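Local coordinates for major capsid protein (Faustovirus, PDB 5J7O) that builds the capsid of a large double-stranded DNA virus, as a double jelly-roll major capsid protein that assembles into trimers, at residues 599-602 against 606-609; 123-126 against 130-133. All blocks are in the same frame, centred on the assembly; numbering follows the deposited sequence.

Interaction 1 (599-602 against 606-609)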
loop_
_atom_site.group_PDB
_atom_site.type_symbol
_atom_site.label_atom_id
_atom_site.label_comp_id
_atom_site.label_asym_id
_atom_site.label_seq_id
_atom_site.Cartn_x
_atom_site.Cartn_y
_atom_site.Cartn_z
ATOM N N SER B 599 1.488 30.992 -4.507
ATOM C CA SER B 599 2.406 31.463 -3.480
ATOM C C SER B 599 3.861 31.194 -3.838
ATOM O O SER B 599 4.757 31.628 -3.106
ATOM C CB SER B 599 2.080 30.808 -2.133
ATOM O OG SER B 599 0.795 31.194 -1.673
ATOM N N PHE B 600 4.116 30.503 -4.948
ATOM C CA PHE B 600 5.459 30.106 -5.345
ATOM C C PHE B 600 5.942 30.806 -6.606
ATOM O O PHE B 600 7.078 31.290 -6.647
ATOM C CB PHE B 600 5.510 28.584 -5.549
ATOM C CG PHE B 600 6.873 28.065 -5.906
ATOM C CD1 PHE B 600 7.834 27.882 -4.926
ATOM C CD2 PHE B 600 7.194 27.756 -7.219
ATOM C CE1 PHE B 600 9.090 27.405 -5.246
ATOM C CE2 PHE B 600 8.450 27.277 -7.546
ATOM C CZ PHE B 600 9.400 27.105 -6.558
ATOM N N CYS B 601 5.102 30.882 -7.635
ATOM C CA CYS B 601 5.550 31.316 -8.954
ATOM C C CYS B 601 5.852 32.811 -8.966
ATOM O O CYS B 601 4.982 33.632 -8.660
ATOM C CB CYS B 601 4.490 30.978 -10.000
ATOM S SG CYS B 601 4.941 31.422 -11.694
ATOM N N ASP B 602 7.087 33.157 -9.321
ATOM C CA ASP B 602 7.480 34.535 -9.594
ATOM C C ASP B 602 8.683 34.502 -10.533
ATOM O O ASP B 602 9.052 33.444 -11.056
ATOM C CB ASP B 602 7.760 35.308 -8.298
ATOM C CG ASP B 602 8.710 34.579 -7.363
ATOM O OD1 ASP B 602 9.560 33.800 -7.844
ATOM O OD2 ASP B 602 8.608 34.794 -6.137
ATOM N N PRO B 606 10.159 30.544 -12.309
ATOM C CA PRO B 606 9.218 30.382 -13.423
ATOM C C PRO B 606 8.611 28.988 -13.436
ATOM O O PRO B 606 9.279 27.995 -13.139
ATOM C CB PRO B 606 10.086 30.629 -14.663
ATOM C CG PRO B 606 11.475 30.331 -14.217
ATOM C CD PRO B 606 11.541 30.747 -12.777
ATOM N N CYS B 607 7.327 28.925 -13.780
ATOM C CA CYS B 607 6.590 27.673 -13.826
ATOM C C CYS B 607 5.805 27.588 -15.127
ATOM O O CYS B 607 5.537 28.596 -15.784
ATOM C CB CYS B 607 5.636 27.535 -12.631
ATOM S SG CYS B 607 6.421 27.664 -11.009
ATOM N N ASP B 608 5.438 26.362 -15.490
ATOM C CA ASP B 608 4.667 26.086 -16.695
ATOM C C ASP B 608 3.269 25.637 -16.292
ATOM O O ASP B 608 3.114 24.607 -15.628
ATOM C CB ASP B 608 5.348 25.015 -17.547
ATOM C CG ASP B 608 6.703 25.454 -18.065
ATOM O OD1 ASP B 608 6.868 26.655 -18.362
ATOM O OD2 ASP B 608 7.605 24.596 -18.175
ATOM N N LEU B 609 2.258 26.406 -16.691
ATOM C CA LEU B 609 0.869 26.027 -16.436
ATOM C C LEU B 609 0.458 25.009 -17.490
ATOM O O LEU B 609 0.197 25.357 -18.643
ATOM C CB LEU B 609 -0.046 27.244 -16.454
ATOM C CG LEU B 609 -1.445 26.944 -15.908
ATOM C CD1 LEU B 609 -1.390 26.695 -14.407
ATOM C CD2 LEU B 609 -2.426 28.055 -16.241
#

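Interaction 2 (123-126 against 130-133)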
loop_
_atom_site.group_PDB
_atom_site.type_symbol
_atom_site.label_atom_id
_atom_site.label_comp_id
_atom_site.label_asym_id
_atom_site.label_seq_id
_atom_site.Cartn_x
_atom_site.Cartn_y
_atom_site.Cartn_z
ATOM N N PRO B 123 38.152 18.815 -0.233
ATOM C CA PRO B 123 37.572 20.123 0.093
ATOM C C PRO B 123 38.601 21.042 0.737
ATOM O O PRO B 123 39.669 20.622 1.184
ATOM C CB PRO B 123 36.441 19.785 1.070
ATOM C CG PRO B 123 36.162 18.330 0.856
ATOM C CD PRO B 123 37.480 17.723 0.490
ATOM N N ALA B 124 38.252 22.325 0.782
ATOM C CA ALA B 124 39.143 23.328 1.343
ATOM C C ALA B 124 39.275 23.148 2.855
ATOM O O ALA B 124 38.590 22.332 3.481
ATOM C CB ALA B 124 38.637 24.733 1.018
ATOM N N PHE B 125 40.179 23.928 3.441
ATOM C CA PHE B 125 40.383 23.901 4.882
ATOM C C PHE B 125 39.169 24.468 5.608
ATOM O O PHE B 125 38.504 25.388 5.127
ATOM C CB PHE B 125 41.628 24.703 5.262
ATOM C CG PHE B 125 42.907 24.151 4.699
ATOM C CD1 PHE B 125 43.210 22.806 4.818
ATOM C CD2 PHE B 125 43.806 24.981 4.050
ATOM C CE1 PHE B 125 44.388 22.297 4.301
ATOM C CE2 PHE B 125 44.985 24.479 3.529
ATOM C CZ PHE B 125 45.276 23.135 3.656
ATOM N N ILE B 126 38.885 23.910 6.783
ATOM C CA ILE B 126 37.814 24.418 7.631
ATOM C C ILE B 126 38.415 25.318 8.701
ATOM O O ILE B 126 38.036 26.487 8.832
ATOM C CB ILE B 126 37.003 23.275 8.268
ATOM C CG1 ILE B 126 36.250 22.491 7.192
ATOM C CG2 ILE B 126 36.035 23.824 9.302
ATOM C CD1 ILE B 126 35.409 21.358 7.739
ATOM N N ASP B 130 47.010 24.706 11.808
ATOM C CA ASP B 130 47.584 23.372 11.622
ATOM C C ASP B 130 47.073 22.716 10.340
ATOM O O ASP B 130 46.634 21.563 10.329
ATOM C CB ASP B 130 47.303 22.492 12.841
ATOM C CG ASP B 130 47.724 23.150 14.143
ATOM O OD1 ASP B 130 48.733 23.886 14.141
ATOM O OD2 ASP B 130 47.043 22.934 15.168
ATOM N N GLN B 131 47.149 23.462 9.242
ATOM C CA GLN B 131 46.594 23.012 7.973
ATOM C C GLN B 131 47.567 22.083 7.257
ATOM O O GLN B 131 48.739 22.423 7.063
ATOM C CB GLN B 131 46.258 24.213 7.092
ATOM C CG GLN B 131 45.257 25.168 7.721
ATOM C CD GLN B 131 45.070 26.434 6.912
ATOM O OE1 GLN B 131 45.937 26.816 6.127
ATOM N NE2 GLN B 131 43.932 27.092 7.100
ATOM N N VAL B 132 47.078 20.906 6.871
ATOM C CA VAL B 132 47.859 19.915 6.139
ATOM C C VAL B 132 47.013 19.404 4.981
ATOM O O VAL B 132 45.836 19.075 5.167
ATOM C CB VAL B 132 48.295 18.738 7.037
ATOM C CG1 VAL B 132 49.320 17.873 6.317
ATOM C CG2 VAL B 132 48.843 19.234 8.368
ATOM N N LEU B 133 47.608 19.335 3.792
ATOM C CA LEU B 133 46.947 18.788 2.613
ATOM C C LEU B 133 47.743 17.595 2.109
ATOM O O LEU B 133 48.914 17.735 1.738
ATOM C CB LEU B 133 46.799 19.839 1.512
ATOM C CG LEU B 133 46.109 19.339 0.237
ATOM C CD1 LEU B 133 44.710 18.820 0.545
ATOM C CD2 LEU B 133 46.061 20.427 -0.824
#

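Interaction 1 (599-602 against 606-609)
Cys607 faces Phe600 and Cys601 across the connection between strands 592-597 and 607-620, which belong to two different antiparallel sheets, probably the opposing sheets of one jelly roll in this double jelly-roll protein. The bond from CA to CB of Cys607 points toward 599-602, and CB has Cys601 SG 4.1 Å away. One bond on, Cys607 SG is anti to its own carbonyl carbon (chi1 -56°), and that turn brings it up against two neighbours. It comes within 4.0 Å of Cys601 CB, and it meets the rim of the Phe600 ring, 3.9 Å from CD2. The sulfur lies 88° off the ring normal, so this is an edge-on sulfur-aromatic contact, with the sulfur level with the ring plane and not over a face. Leu451 and Pro453 of strand 444-453 also pack here, the first on Cys607 and the second on Phe600. No hydrogen bond joins the two segments: Asp602 O approaches Pro606 N, but the proline nitrogen has no hydrogen to give, and the Asp602 carboxylate turns to Asn605. The two cysteines are not joined by a disulfide, since Cys601 SG stands 4.1 Å from Cys607 SG.

Interaction 2 (123-126 against 130-133)
Phe125 lays one face of its ring under the side chain of Gln131, which runs across it from CB to the amide. The methylene comes first: Gln131 CB sits 3.7 Å from the centroid of the Phe125 ring and only 9° off its normal, a CH-pi contact almost exactly over the middle. From there the glutamine is extended beyond CG (chi2 173°), which carries its amide over the CD2 side of the same face. Gln131 CD comes to 3.4 Å from Phe125 CD2, with OE1 3.5 Å from that same CD2. NE2 lies toward the base of the ring, 3.8 Å from Phe125 CB. Ring and amide planes are 22° apart, close enough to parallel to count as stacked.

The pair lies where a loop folds against strand 131-133, an outermost strand of the seven-stranded mixed sheet within this chain, at the surface of the double jelly-roll subunit. Strand 138-142 is its antiparallel neighbour there, and Val138 of that strand touches both Phe125 and Leu133.

From 130-133 the ring also meets a backbone oxygen and an apolar side chain. Val132 O approaches near the ring plane, at the edge, 3.6 Å from Phe125 CE1, while Leu133 CB stands obliquely 4.2 Å from Phe125 CZ. There is no hydrogen bond between 123-126 and 130-133, but the glutamine amide is not left to the ring alone: Gln131 NE2 donates to the carbonyl oxygen of Gly127, just after 123-126, which helps fix the rotation of the amide. A second subunit closes in on the pair, with its Val257 packing on both Phe125 and Gln131.

In the fold
Both interactions bridge only three intervening residues, each fastening a loop to the strand that follows it, yet they sit in separate regions of the subunit. Their centres are 42 Å apart and their nearest atoms about 29 Å, so neither touches the other. Interaction 1 lies about 22 Å from the centre of the chain, partly buried, and no other chain of the assembly reaches its segments. Interaction 2 lies about 43 Å out, on the surface, and lies at a subunit interface, where the backbone of Phe125 hydrogen-bonds to a neighbouring copy of the protein. In sequence 123-133 comes long before 599-609.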